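PDB 4AJ9: catalase-3 from Neurospora crassa, which breaks down hydrogen peroxide into oxygen and water with the help of heme, and so probably protects the cell from its toxic effects. Local coordinates for residues D338-D342 / P343-G347; F418-T421 / P422-A426; Q284-G287 / F288-D292; G331-V334 / R335-F339; R432-S435 / A436-D440. All blocks are in the same frame, centred on the assembly; numbering follows the deposited sequence. Where two conformers were deposited one is given.

Contact 1 of 5, residues D338-D342 / P343-G347; sequences DFTED and PLLQG. With HEM (protoporphyrin IX containing Fe), chain Y.
Asp342 folds its carboxylate over the first turn of helix 343-360, where OD1 accepts from two backbone N-H groups at once. Leu344 N meets OD1 at 2.7 Å, almost in line with the C-O bond though bent at the hydrogen (137°), while Leu345 N arrives at 3.0 Å from above the carboxylate plane, on a straighter path. This is an N-cap, and it works because CG lies opposite the backbone N (chi1 170°), which brings OD1 round to the helix start. OD2 is bonded to His212. Proline suits position 343, since it brings no N-H that would need an acceptor. Gln346 reaches back to the loop: bent at chi2 (-81°), it sends NE2 to Thr340 O at 2.8 Å, the oxygen near the amide plane but the donor above the carbonyl plane. The same amide holds two neighbours, OE1 taking Thr40 N of the second subunit and NE2 meeting Glu43 of the third. Leu345 CD2 lies obliquely to the Phe339 ring, 4.1 Å from Phe339 CB. Leu344 turns its branches toward the heme instead, with CD1 3.4 Å from the methyl CMC and CD2 beside the vinyl group. With an alanine in place of Asp342, the N-H groups of Leu344 and Leu345 would probably be left without their acceptor, and His212 without its mate. A carboxylate at this end of the helix probably also offsets the positive pole of a helix that carries Tyr352, by similarity the axial ligand of the heme iron.

Contact 2 of 5, residues F418-T421 / P422-A426; sequences FFTT and PGRTA
Arg424 and Thr421 close a type I beta turn, Thr421 to Arg424, that leads a loop into strand 425-427. Pro422 comes first in the second half. Its ring already fixes phi near the value this turn position needs, and its CD stands at the edge of the Phe419 ring, in plane, 3.9 Å from Phe419 CE2. Gly423 takes the third position of the turn, and it keeps the exposed corner slim. Arg424 then completes the turn, its N bonded to Thr421 O at 3.2 Å; the bond is nearly straight at the hydrogen (167°), yet the donor sits well above the carbonyl plane. The side chain crosses that of Thr421 at about a right angle, bringing Arg424 CD to 3.6 Å from Thr421 CB, and in the conformer described a bend at chi3 (66°) swings the guanidinium toward acidic groups. These are Asp338 and Glu341 of the same chain and Glu43 of the third subunit; a long cation with several N-H donors suits such a spot. Thr421 OG1 is bonded to Asp338 as well. Thr425 and Ala426 form strand, pairing antiparallel with a strand of the fourth subunit, so the sheet continues across the interface. That same subunit supplies Arg432 to Thr420 OG1, while the other branch of the threonine, CG2, lies 3.8 Å from Arg424 NH1, oblique to the guanidinium.

Contact 3 of 5, residues Q284-G287 / F288-D292; sequences QAYG and FDLLD
Phe288 O accepts from a bound water at 2.8 Å, and this water in turn accepts from Tyr286 N, also at 2.8 Å, so it bridges the bend between the two halves. The CA-H of Gln284 points at the same carbonyl, 3.6 Å from CA to O, and the water hangs over the centre of one face of the Phe288 ring. Gly287 makes the bend with a positive phi (91°) that a side chain would resist. Beyond it, Phe288 CE1 touches Tyr286 CB at 4.1 Å, and Leu290 CD1 meets the edge of the Tyr286 ring. Gln284 and Asp289 run side by side, the planes of amide and carboxylate only 14° apart. Asp289 OD1 takes Leu291 N at 3.0 Å in an Asx turn, while OD2 is hydrogen-bonded to Thr437 of its own chain and salt-bridged to Arg37 of the second subunit. An alanine at Asp289 would probably undo the Asx turn and leave the charge of that Arg37 without its mate. The loop joins strands 270-278 and 305-314, paired neighbours in the antiparallel sheet of the catalase barrel, and Tyr286 and Leu290 both rest on Ile278 of the first strand.

Contact 4 of 5, residues G331-V334 / R335-F339; sequences GHIV and RGVDF
Ile333 and Phe339 supply the main apolar contact. The methyl CD1 of Ile333 lies over one face of the Phe339 ring, 3.9 Å from its centroid and 17° off the normal, a CH-pi contact; Gly331 CA comes to the ring edge instead. The isoleucine chain is extended, with CG1 opposite the backbone N (chi1 -166°), and so its end reaches both the ring and Val337, where CD1 stands 3.8 Å from Val337 CG1. On the neighbouring residue, Val334 CG2 meets Val337 CG2 at 4.3 Å. Branched aliphatic side chains fill this buried space without asking for polar partners, and Phe133 of strand 131-138 packs on both valines. Among polar contacts, Val337 N donates to Val334 O at 3.1 Å, tilted a little from the carbonyl plane. Ile333 N bonds weakly to Gly331 O around His332, the centre of an inverse gamma turn. The charged side chains look elsewhere: Arg335 stretches out to Glu219 and to the carbonyls of Gly417 and Gln412, while Asp338 meets Thr421 and Arg424. The backbone is a type II beta turn, Val334 to Val337; the third position of this type takes a positive phi (106° here), which glycine adopts without strain, hence Gly336. It feeds strand 337-338, which pairs antiparallel with strand 214-217 in the large sheet of the catalase domain.

Contact 5 of 5, residues R432-S435 / A436-D440; sequences RELS and ATFDD
Ser435 O accepts from Phe438 N at 2.9 Å, the bond that starts a short 3-10 segment beginning at Ala436. The donor stands well above the carbonyl plane of Ser435. One step on, Asp439 N bonds to Ala436 O at 3.1 Å, continuing the three-residue spacing. Before this coil, Leu434 and Ser435 are both extended, and the chain starts to wind at Ala436. Ala436, at the exposed outer side, is small and adds no bulk to the bend. Among the side chains, the two hydroxyls meet: Ser435 OG lies 2.7 Å from Thr437 OG1. They face each other because Ser435 points OG opposite its own N (chi1 -177°), whereas Thr437 holds OG1 in the pocket flanked by its N and carbonyl carbon (chi1 58°). Thr437 OG1 also lies in the plane of the Phe438 ring, at its edge. On the apolar side, Phe438 CD1 comes to 4.0 Å from Ser435 CB, and Leu434 CD2 approaches Phe438 CD2 at 4.2 Å, obliquely to the ring. Leu434 and Phe438 both pack on Pro343 of helix 343-360, and Leu434 also touches Phe30 of the second subunit; large apolar groups suit places packed against a proline and a neighbouring subunit. The polar side has its own tie, since Thr437 OG1 is hydrogen-bonded to Asp289. Thr437 thus meets the carboxylate of Asp289 and the Ser435 hydroxyl with one oxygen, and the negative charge of Asp289 probably polarises the Thr437 hydroxyl beside it.

Along the chain the order is contact 3, contact 4, contact 1, contact 2, contact 5. Contacts 4 and 1 share Asp338 and Phe339 and lead from strand 337-338 into helix 343-360, their centres about 12 Å apart. Contact 1 lies in the middle and touches three others: contact 2 through Asp338 and Glu341, contact 3 through Leu291, contact 5 through Pro343. Contacts 3 and 5, with centres about 11 Å apart, are tied by Asp289 and Thr437, while contacts 4 and 5 are about 26 Å apart and do not touch. Since all five also meet other subunits, these loops join the heme-contacting helix 343-360 and large antiparallel sheet to the tetramer interfaces.

Contact 1 of 5, residues D338-D342 / P343-G347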
# COMPACT_ATOMS: atom_id res chain seq x y z
N ASP C 338 -17.70 -21.78 19.09
CA ASP C 338 -18.27 -20.43 19.14
C ASP C 338 -17.48 -19.53 20.10
O ASP C 338 -16.67 -20.02 20.90
CB ASP C 338 -19.73 -20.47 19.57
CG ASP C 338 -20.49 -19.19 19.19
OD1 ASP C 338 -19.94 -18.37 18.43
OD2 ASP C 338 -21.65 -19.02 19.65
N PHE C 339 -17.74 -18.23 20.03
CA PHE C 339 -17.08 -17.25 20.89
C PHE C 339 -17.81 -17.14 22.21
O PHE C 339 -18.92 -17.64 22.37
CB PHE C 339 -17.08 -15.88 20.22
CG PHE C 339 -16.49 -15.88 18.84
CD1 PHE C 339 -15.14 -16.15 18.65
CD2 PHE C 339 -17.29 -15.64 17.73
CE1 PHE C 339 -14.60 -16.17 17.37
CE2 PHE C 339 -16.75 -15.66 16.44
CZ PHE C 339 -15.40 -15.92 16.26
N THR C 340 -17.17 -16.48 23.18
CA THR C 340 -17.89 -16.01 24.35
C THR C 340 -17.78 -14.51 24.44
O THR C 340 -17.03 -13.86 23.69
CB THR C 340 -17.39 -16.61 25.67
OG1 THR C 340 -16.06 -16.13 25.93
CG2 THR C 340 -17.41 -18.15 25.63
N GLU C 341 -18.51 -13.97 25.40
CA GLU C 341 -18.61 -12.54 25.62
C GLU C 341 -17.43 -11.99 26.42
O GLU C 341 -17.55 -10.98 27.10
CB GLU C 341 -19.93 -12.23 26.35
CG GLU C 341 -21.17 -12.45 25.50
CD GLU C 341 -21.60 -13.92 25.40
OE1 GLU C 341 -20.88 -14.81 25.90
OE2 GLU C 341 -22.67 -14.18 24.82
N ASP C 342 -16.28 -12.66 26.32
CA ASP C 342 -15.04 -12.20 26.92
C ASP C 342 -14.65 -10.93 26.17
O ASP C 342 -14.36 -10.99 24.98
CB ASP C 342 -14.01 -13.32 26.75
CG ASP C 342 -12.60 -12.92 27.11
OD1 ASP C 342 -12.18 -11.75 26.87
OD2 ASP C 342 -11.88 -13.81 27.62
N PRO C 343 -14.69 -9.77 26.85
CA PRO C 343 -14.48 -8.50 26.15
C PRO C 343 -13.08 -8.37 25.53
O PRO C 343 -12.86 -7.51 24.69
CB PRO C 343 -14.65 -7.46 27.26
CG PRO C 343 -15.48 -8.14 28.31
CD PRO C 343 -15.04 -9.57 28.27
N LEU C 344 -12.15 -9.22 25.94
CA LEU C 344 -10.83 -9.16 25.34
C LEU C 344 -10.86 -9.93 24.02
O LEU C 344 -10.41 -9.44 23.00
CB LEU C 344 -9.78 -9.73 26.29
CG LEU C 344 -8.33 -9.62 25.84
CD1 LEU C 344 -7.84 -8.18 25.94
CD2 LEU C 344 -7.47 -10.56 26.70
N LEU C 345 -11.42 -11.13 24.06
CA LEU C 345 -11.58 -11.93 22.86
C LEU C 345 -12.39 -11.16 21.83
O LEU C 345 -12.05 -11.12 20.64
CB LEU C 345 -12.29 -13.23 23.19
CG LEU C 345 -12.88 -13.97 21.99
CD1 LEU C 345 -11.75 -14.45 21.10
CD2 LEU C 345 -13.71 -15.14 22.49
N GLN C 346 -13.47 -10.54 22.30
CA GLN C 346 -14.38 -9.78 21.44
C GLN C 346 -13.67 -8.80 20.49
O GLN C 346 -13.95 -8.76 19.28
CB GLN C 346 -15.43 -9.07 22.30
CG GLN C 346 -16.40 -10.03 22.95
CD GLN C 346 -17.51 -10.47 22.00
OE1 GLN C 346 -18.15 -9.64 21.35
NE2 GLN C 346 -17.74 -11.78 21.91
N GLY C 347 -12.76 -8.00 21.04
CA GLY C 347 -12.05 -7.03 20.23
C GLY C 347 -10.95 -7.63 19.37
O GLY C 347 -10.60 -7.08 18.31
CHA HEM Y . -0.57 -11.28 17.29
CHB HEM Y . -1.82 -14.01 21.12
CHC HEM Y . -4.51 -10.34 22.80
CHD HEM Y . -3.96 -8.01 18.58
C1A HEM Y . -0.63 -12.33 18.19
C2A HEM Y . 0.10 -13.59 18.11
C3A HEM Y . -0.24 -14.33 19.18
C4A HEM Y . -1.21 -13.58 19.96
CMA HEM Y . 0.27 -15.75 19.55
CAA HEM Y . 1.13 -13.96 17.01
CBA HEM Y . 0.52 -14.86 15.94
CGA HEM Y . 1.60 -15.26 14.98
O1A HEM Y . 1.59 -14.77 13.82
O2A HEM Y . 2.49 -16.07 15.37
C1B HEM Y . -2.71 -13.27 21.88
C2B HEM Y . -3.44 -13.75 23.04
C3B HEM Y . -4.17 -12.73 23.52
C4B HEM Y . -3.94 -11.59 22.66
CMB HEM Y . -3.32 -15.20 23.57
CAB HEM Y . -5.15 -12.72 24.72
CBB HEM Y . -5.76 -13.84 25.12
C1C HEM Y . -4.65 -9.44 21.77
C2C HEM Y . -5.60 -8.34 21.72
C3C HEM Y . -5.42 -7.70 20.56
C4C HEM Y . -4.39 -8.39 19.82
CMC HEM Y . -6.59 -7.96 22.83
CAC HEM Y . -6.19 -6.50 19.99
CBC HEM Y . -7.48 -6.36 20.28
C1D HEM Y . -3.00 -8.65 17.85
C2D HEM Y . -2.55 -8.21 16.55
C3D HEM Y . -1.50 -9.23 16.15
C4D HEM Y . -1.41 -10.18 17.24
CMD HEM Y . -3.06 -6.98 15.77
CAD HEM Y . -0.70 -9.26 14.84
CBD HEM Y . -1.41 -10.23 13.90
CGD HEM Y . -0.74 -10.20 12.55
O1D HEM Y . -0.91 -11.19 11.80
O2D HEM Y . -0.03 -9.21 12.25
NA HEM Y . -1.41 -12.37 19.33
NB HEM Y . -3.05 -11.96 21.69
NC HEM Y . -3.94 -9.44 20.59
ND HEM Y . -2.32 -9.80 18.22
FE HEM Y . -2.74 -10.97 19.92

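Contact 2 of 5, residues F418-T421 / P422-A426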
# COMPACT_ATOMS: atom_id res chain seq x y z
N PHE C 418 -21.67 -22.60 9.51
CA PHE C 418 -21.41 -22.11 10.86
C PHE C 418 -22.73 -21.66 11.47
O PHE C 418 -23.64 -21.23 10.76
CB PHE C 418 -20.45 -20.93 10.83
CG PHE C 418 -20.22 -20.33 12.18
CD1 PHE C 418 -19.26 -20.86 13.03
CD2 PHE C 418 -20.99 -19.26 12.63
CE1 PHE C 418 -19.05 -20.32 14.30
CE2 PHE C 418 -20.79 -18.71 13.89
CZ PHE C 418 -19.81 -19.25 14.72
N PHE C 419 -22.85 -21.76 12.79
CA PHE C 419 -23.99 -21.16 13.47
C PHE C 419 -23.59 -20.70 14.86
O PHE C 419 -22.81 -21.37 15.55
CB PHE C 419 -25.22 -22.08 13.49
CG PHE C 419 -25.02 -23.37 14.23
CD1 PHE C 419 -24.39 -24.45 13.62
CD2 PHE C 419 -25.49 -23.52 15.53
CE1 PHE C 419 -24.21 -25.64 14.29
CE2 PHE C 419 -25.33 -24.73 16.21
CZ PHE C 419 -24.69 -25.79 15.59
N THR C 420 -24.10 -19.54 15.24
CA THR C 420 -23.87 -19.03 16.57
C THR C 420 -24.67 -19.88 17.56
O THR C 420 -25.77 -20.34 17.22
CB THR C 420 -24.28 -17.55 16.65
OG1 THR C 420 -23.34 -16.75 15.91
CG2 THR C 420 -24.32 -17.07 18.09
N THR C 421 -24.13 -20.12 18.75
CA THR C 421 -24.81 -20.93 19.76
C THR C 421 -26.25 -20.46 19.91
O THR C 421 -26.50 -19.32 20.30
CB THR C 421 -24.13 -20.84 21.14
OG1 THR C 421 -22.72 -21.06 21.00
CG2 THR C 421 -24.72 -21.89 22.08
N PRO C 422 -27.21 -21.35 19.60
CA PRO C 422 -28.61 -20.90 19.56
C PRO C 422 -29.14 -20.37 20.90
O PRO C 422 -30.04 -19.53 20.92
CB PRO C 422 -29.38 -22.16 19.10
CG PRO C 422 -28.43 -23.29 19.24
CD PRO C 422 -27.04 -22.74 19.16
N GLY C 423 -28.60 -20.84 22.02
CA GLY C 423 -29.10 -20.39 23.31
C GLY C 423 -28.66 -19.01 23.77
O GLY C 423 -29.20 -18.48 24.74
N ARG C 424 -27.69 -18.42 23.08
CA ARG C 424 -27.11 -17.16 23.53
C ARG C 424 -28.09 -16.00 23.47
O ARG C 424 -28.82 -15.84 22.49
CB ARG C 424 -25.83 -16.84 22.76
CG ARG C 424 -24.67 -17.77 23.13
CD ARG C 424 -23.44 -17.48 22.29
NE ARG C 424 -22.86 -16.16 22.57
CZ ARG C 424 -22.01 -15.56 21.75
NH1 ARG C 424 -21.66 -16.16 20.61
NH2 ARG C 424 -21.51 -14.36 22.04
N THR C 425 -28.10 -15.19 24.52
CA THR C 425 -29.00 -14.05 24.62
C THR C 425 -28.25 -12.80 25.07
O THR C 425 -27.19 -12.89 25.68
CB THR C 425 -30.10 -14.30 25.65
OG1 THR C 425 -29.50 -14.44 26.95
CG2 THR C 425 -30.88 -15.55 25.31
N ALA C 426 -28.82 -11.64 24.76
CA ALA C 426 -28.33 -10.37 25.28
C ALA C 426 -29.37 -9.79 26.23
O ALA C 426 -30.57 -9.84 25.96
CB ALA C 426 -28.05 -9.40 24.15

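Contact 3 of 5, residues Q284-G287 / F288-D292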
# COMPACT_ATOMS: atom_id res chain seq x y z
N GLN C 284 -19.93 -18.68 36.34
CA GLN C 284 -19.48 -17.85 37.45
C GLN C 284 -19.40 -18.63 38.75
O GLN C 284 -19.45 -18.04 39.83
CB GLN C 284 -20.42 -16.65 37.63
CG GLN C 284 -20.61 -15.83 36.36
CD GLN C 284 -21.59 -14.68 36.53
OE1 GLN C 284 -21.33 -13.73 37.27
NE2 GLN C 284 -22.73 -14.77 35.85
N ALA C 285 -19.26 -19.94 38.66
CA ALA C 285 -19.37 -20.80 39.84
C ALA C 285 -18.04 -21.07 40.55
O ALA C 285 -18.04 -21.65 41.64
CB ALA C 285 -20.03 -22.11 39.47
N TYR C 286 -16.93 -20.65 39.97
CA TYR C 286 -15.62 -21.07 40.49
C TYR C 286 -14.77 -19.99 41.16
O TYR C 286 -13.53 -20.08 41.20
CB TYR C 286 -14.85 -21.80 39.39
CG TYR C 286 -15.61 -23.01 38.87
CD1 TYR C 286 -15.72 -24.15 39.65
CD2 TYR C 286 -16.26 -22.99 37.64
CE1 TYR C 286 -16.43 -25.25 39.22
CE2 TYR C 286 -16.97 -24.10 37.19
CZ TYR C 286 -17.05 -25.23 37.99
OH TYR C 286 -17.75 -26.35 37.59
N GLY C 287 -15.42 -18.97 41.72
CA GLY C 287 -14.74 -17.92 42.45
C GLY C 287 -14.33 -16.75 41.57
O GLY C 287 -13.64 -15.83 42.02
N PHE C 288 -14.76 -16.79 40.32
CA PHE C 288 -14.47 -15.73 39.35
C PHE C 288 -15.38 -15.93 38.14
O PHE C 288 -16.12 -16.89 38.08
CB PHE C 288 -13.00 -15.77 38.91
CG PHE C 288 -12.64 -17.00 38.11
CD1 PHE C 288 -12.26 -18.18 38.74
CD2 PHE C 288 -12.66 -16.97 36.72
CE1 PHE C 288 -11.92 -19.31 38.01
CE2 PHE C 288 -12.32 -18.09 35.98
CZ PHE C 288 -11.95 -19.27 36.62
N ASP C 289 -15.30 -15.01 37.18
CA ASP C 289 -16.16 -15.06 36.00
C ASP C 289 -15.36 -15.63 34.83
O ASP C 289 -14.31 -15.11 34.48
CB ASP C 289 -16.63 -13.63 35.68
CG ASP C 289 -17.75 -13.60 34.65
OD1 ASP C 289 -17.78 -14.47 33.76
OD2 ASP C 289 -18.60 -12.69 34.75
N LEU C 290 -15.87 -16.71 34.23
CA LEU C 290 -15.12 -17.38 33.16
C LEU C 290 -15.02 -16.55 31.87
O LEU C 290 -14.35 -16.95 30.92
CB LEU C 290 -15.67 -18.79 32.90
CG LEU C 290 -14.97 -19.86 33.74
CD1 LEU C 290 -15.81 -21.14 33.87
CD2 LEU C 290 -13.60 -20.15 33.13
N LEU C 291 -15.66 -15.39 31.86
CA LEU C 291 -15.52 -14.46 30.74
C LEU C 291 -14.30 -13.55 30.96
O LEU C 291 -13.95 -12.76 30.09
CB LEU C 291 -16.78 -13.61 30.57
CG LEU C 291 -18.11 -14.31 30.25
CD1 LEU C 291 -19.22 -13.27 30.14
CD2 LEU C 291 -18.02 -15.13 28.96
N ASP C 292 -13.66 -13.70 32.11
CA ASP C 292 -12.54 -12.86 32.53
C ASP C 292 -11.21 -13.52 32.17
O ASP C 292 -10.80 -14.50 32.79
CB ASP C 292 -12.61 -12.62 34.05
CG ASP C 292 -11.53 -11.69 34.57
OD1 ASP C 292 -10.54 -11.42 33.85
OD2 ASP C 292 -11.65 -11.24 35.73
O HOH W 1 -16.30 -19.58 37.43

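Contact 4 of 5, residues G331-V334 / R335-F339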
# COMPACT_ATOMS: atom_id res chain seq x y z
N GLY C 331 -10.61 -15.06 14.71
CA GLY C 331 -11.88 -15.11 13.99
C GLY C 331 -11.94 -16.28 13.02
O GLY C 331 -12.96 -16.55 12.39
N HIS C 332 -10.81 -16.95 12.85
CA HIS C 332 -10.80 -18.15 12.03
C HIS C 332 -11.48 -19.25 12.83
O HIS C 332 -10.82 -20.03 13.54
CB HIS C 332 -9.37 -18.55 11.69
CG HIS C 332 -8.79 -17.78 10.54
ND1 HIS C 332 -7.44 -17.78 10.25
CD2 HIS C 332 -9.38 -17.02 9.59
CE1 HIS C 332 -7.22 -17.03 9.18
NE2 HIS C 332 -8.38 -16.57 8.75
N ILE C 333 -12.80 -19.31 12.73
CA ILE C 333 -13.58 -20.26 13.52
C ILE C 333 -14.34 -21.20 12.60
O ILE C 333 -14.53 -20.88 11.42
CB ILE C 333 -14.53 -19.53 14.50
CG1 ILE C 333 -15.09 -20.48 15.57
CG2 ILE C 333 -15.66 -18.80 13.74
CD1 ILE C 333 -15.69 -19.73 16.77
N VAL C 334 -14.73 -22.36 13.11
CA VAL C 334 -15.41 -23.37 12.30
C VAL C 334 -16.68 -23.88 13.01
O VAL C 334 -16.81 -23.74 14.22
CB VAL C 334 -14.48 -24.57 11.99
CG1 VAL C 334 -13.26 -24.12 11.18
CG2 VAL C 334 -14.04 -25.24 13.29
N ARG C 335 -17.60 -24.46 12.24
CA ARG C 335 -18.77 -25.12 12.81
C ARG C 335 -18.35 -26.03 13.95
O ARG C 335 -17.43 -26.84 13.79
CB ARG C 335 -19.47 -25.96 11.74
CG ARG C 335 -20.74 -26.65 12.23
CD ARG C 335 -21.34 -27.51 11.11
NE ARG C 335 -22.46 -28.34 11.57
CZ ARG C 335 -23.74 -28.04 11.40
NH1 ARG C 335 -24.09 -26.91 10.77
NH2 ARG C 335 -24.68 -28.86 11.84
N GLY C 336 -19.04 -25.93 15.09
CA GLY C 336 -18.69 -26.72 16.26
C GLY C 336 -18.00 -25.92 17.36
O GLY C 336 -17.84 -26.40 18.47
N VAL C 337 -17.59 -24.69 17.04
CA VAL C 337 -16.93 -23.83 18.00
C VAL C 337 -17.62 -22.47 17.95
O VAL C 337 -18.08 -22.06 16.88
CB VAL C 337 -15.43 -23.66 17.66
CG1 VAL C 337 -14.72 -22.81 18.71
CG2 VAL C 337 -14.75 -25.03 17.53
N ASP C 338 -17.70 -21.78 19.09
CA ASP C 338 -18.27 -20.43 19.14
C ASP C 338 -17.48 -19.53 20.10
O ASP C 338 -16.67 -20.02 20.90
CB ASP C 338 -19.73 -20.47 19.57
CG ASP C 338 -20.49 -19.19 19.19
OD1 ASP C 338 -19.94 -18.37 18.43
OD2 ASP C 338 -21.65 -19.02 19.65
N PHE C 339 -17.74 -18.23 20.03
CA PHE C 339 -17.08 -17.25 20.89
C PHE C 339 -17.81 -17.14 22.21
O PHE C 339 -18.92 -17.64 22.37
CB PHE C 339 -17.08 -15.88 20.22
CG PHE C 339 -16.49 -15.88 18.84
CD1 PHE C 339 -15.14 -16.15 18.65
CD2 PHE C 339 -17.29 -15.64 17.73
CE1 PHE C 339 -14.60 -16.17 17.37
CE2 PHE C 339 -16.75 -15.66 16.44
CZ PHE C 339 -15.40 -15.92 16.26

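Contact 5 of 5, residues R432-S435 / A436-D440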
# COMPACT_ATOMS: atom_id res chain seq x y z
N ARG C 432 -20.71 1.09 28.45
CA ARG C 432 -19.25 1.08 28.39
C ARG C 432 -18.72 0.84 29.80
O ARG C 432 -18.15 1.72 30.43
CB ARG C 432 -18.70 2.37 27.80
CG ARG C 432 -18.94 2.49 26.30
CD ARG C 432 -18.30 3.74 25.70
NE ARG C 432 -18.20 3.59 24.26
CZ ARG C 432 -19.18 3.87 23.40
NH1 ARG C 432 -20.33 4.35 23.85
NH2 ARG C 432 -18.99 3.68 22.10
N GLU C 433 -18.95 -0.38 30.28
CA GLU C 433 -18.52 -0.77 31.61
C GLU C 433 -17.97 -2.18 31.56
O GLU C 433 -17.99 -2.82 30.52
CB GLU C 433 -19.70 -0.69 32.58
CG GLU C 433 -20.24 0.72 32.72
CD GLU C 433 -21.46 0.80 33.62
OE1 GLU C 433 -22.01 -0.25 33.99
OE2 GLU C 433 -21.86 1.94 33.95
N LEU C 434 -17.46 -2.65 32.69
CA LEU C 434 -17.09 -4.05 32.86
C LEU C 434 -17.86 -4.61 34.04
O LEU C 434 -18.06 -3.91 35.03
CB LEU C 434 -15.58 -4.18 33.13
CG LEU C 434 -14.62 -4.14 31.94
CD1 LEU C 434 -13.16 -4.18 32.42
CD2 LEU C 434 -14.91 -5.29 30.96
N SER C 435 -18.29 -5.86 33.92
CA SER C 435 -18.98 -6.55 35.00
C SER C 435 -18.20 -6.46 36.31
O SER C 435 -16.99 -6.66 36.33
CB SER C 435 -19.16 -8.02 34.64
OG SER C 435 -19.88 -8.70 35.64
N ALA C 436 -18.90 -6.17 37.40
CA ALA C 436 -18.27 -6.13 38.72
C ALA C 436 -17.64 -7.49 39.06
O ALA C 436 -16.77 -7.57 39.92
CB ALA C 436 -19.27 -5.71 39.79
N THR C 437 -18.07 -8.54 38.36
CA THR C 437 -17.51 -9.88 38.57
C THR C 437 -16.04 -9.96 38.18
O THR C 437 -15.36 -10.94 38.49
CB THR C 437 -18.29 -10.98 37.79
OG1 THR C 437 -18.28 -10.69 36.38
CG2 THR C 437 -19.74 -11.07 38.26
N PHE C 438 -15.56 -8.92 37.50
CA PHE C 438 -14.19 -8.86 36.99
C PHE C 438 -13.26 -8.18 38.00
O PHE C 438 -12.05 -8.09 37.78
CB PHE C 438 -14.15 -8.08 35.66
CG PHE C 438 -14.52 -8.89 34.43
CD1 PHE C 438 -15.56 -9.82 34.46
CD2 PHE C 438 -13.83 -8.71 33.23
CE1 PHE C 438 -15.90 -10.55 33.33
CE2 PHE C 438 -14.16 -9.45 32.10
CZ PHE C 438 -15.20 -10.37 32.14
N ASP C 439 -13.82 -7.72 39.13
CA ASP C 439 -13.13 -6.79 40.04
C ASP C 439 -11.87 -7.28 40.78
O ASP C 439 -11.06 -6.46 41.21
CB ASP C 439 -14.12 -6.23 41.08
CG ASP C 439 -15.00 -5.14 40.51
OD1 ASP C 439 -14.80 -4.76 39.34
OD2 ASP C 439 -15.89 -4.64 41.25
N ASP C 440 -11.71 -8.59 40.94
CA ASP C 440 -10.62 -9.12 41.78
C ASP C 440 -9.32 -9.31 41.00
O ASP C 440 -9.24 -10.18 40.15
CB ASP C 440 -11.05 -10.43 42.44
CG ASP C 440 -9.99 -11.00 43.39
OD1 ASP C 440 -8.78 -10.86 43.11
OD2 ASP C 440 -10.38 -11.60 44.41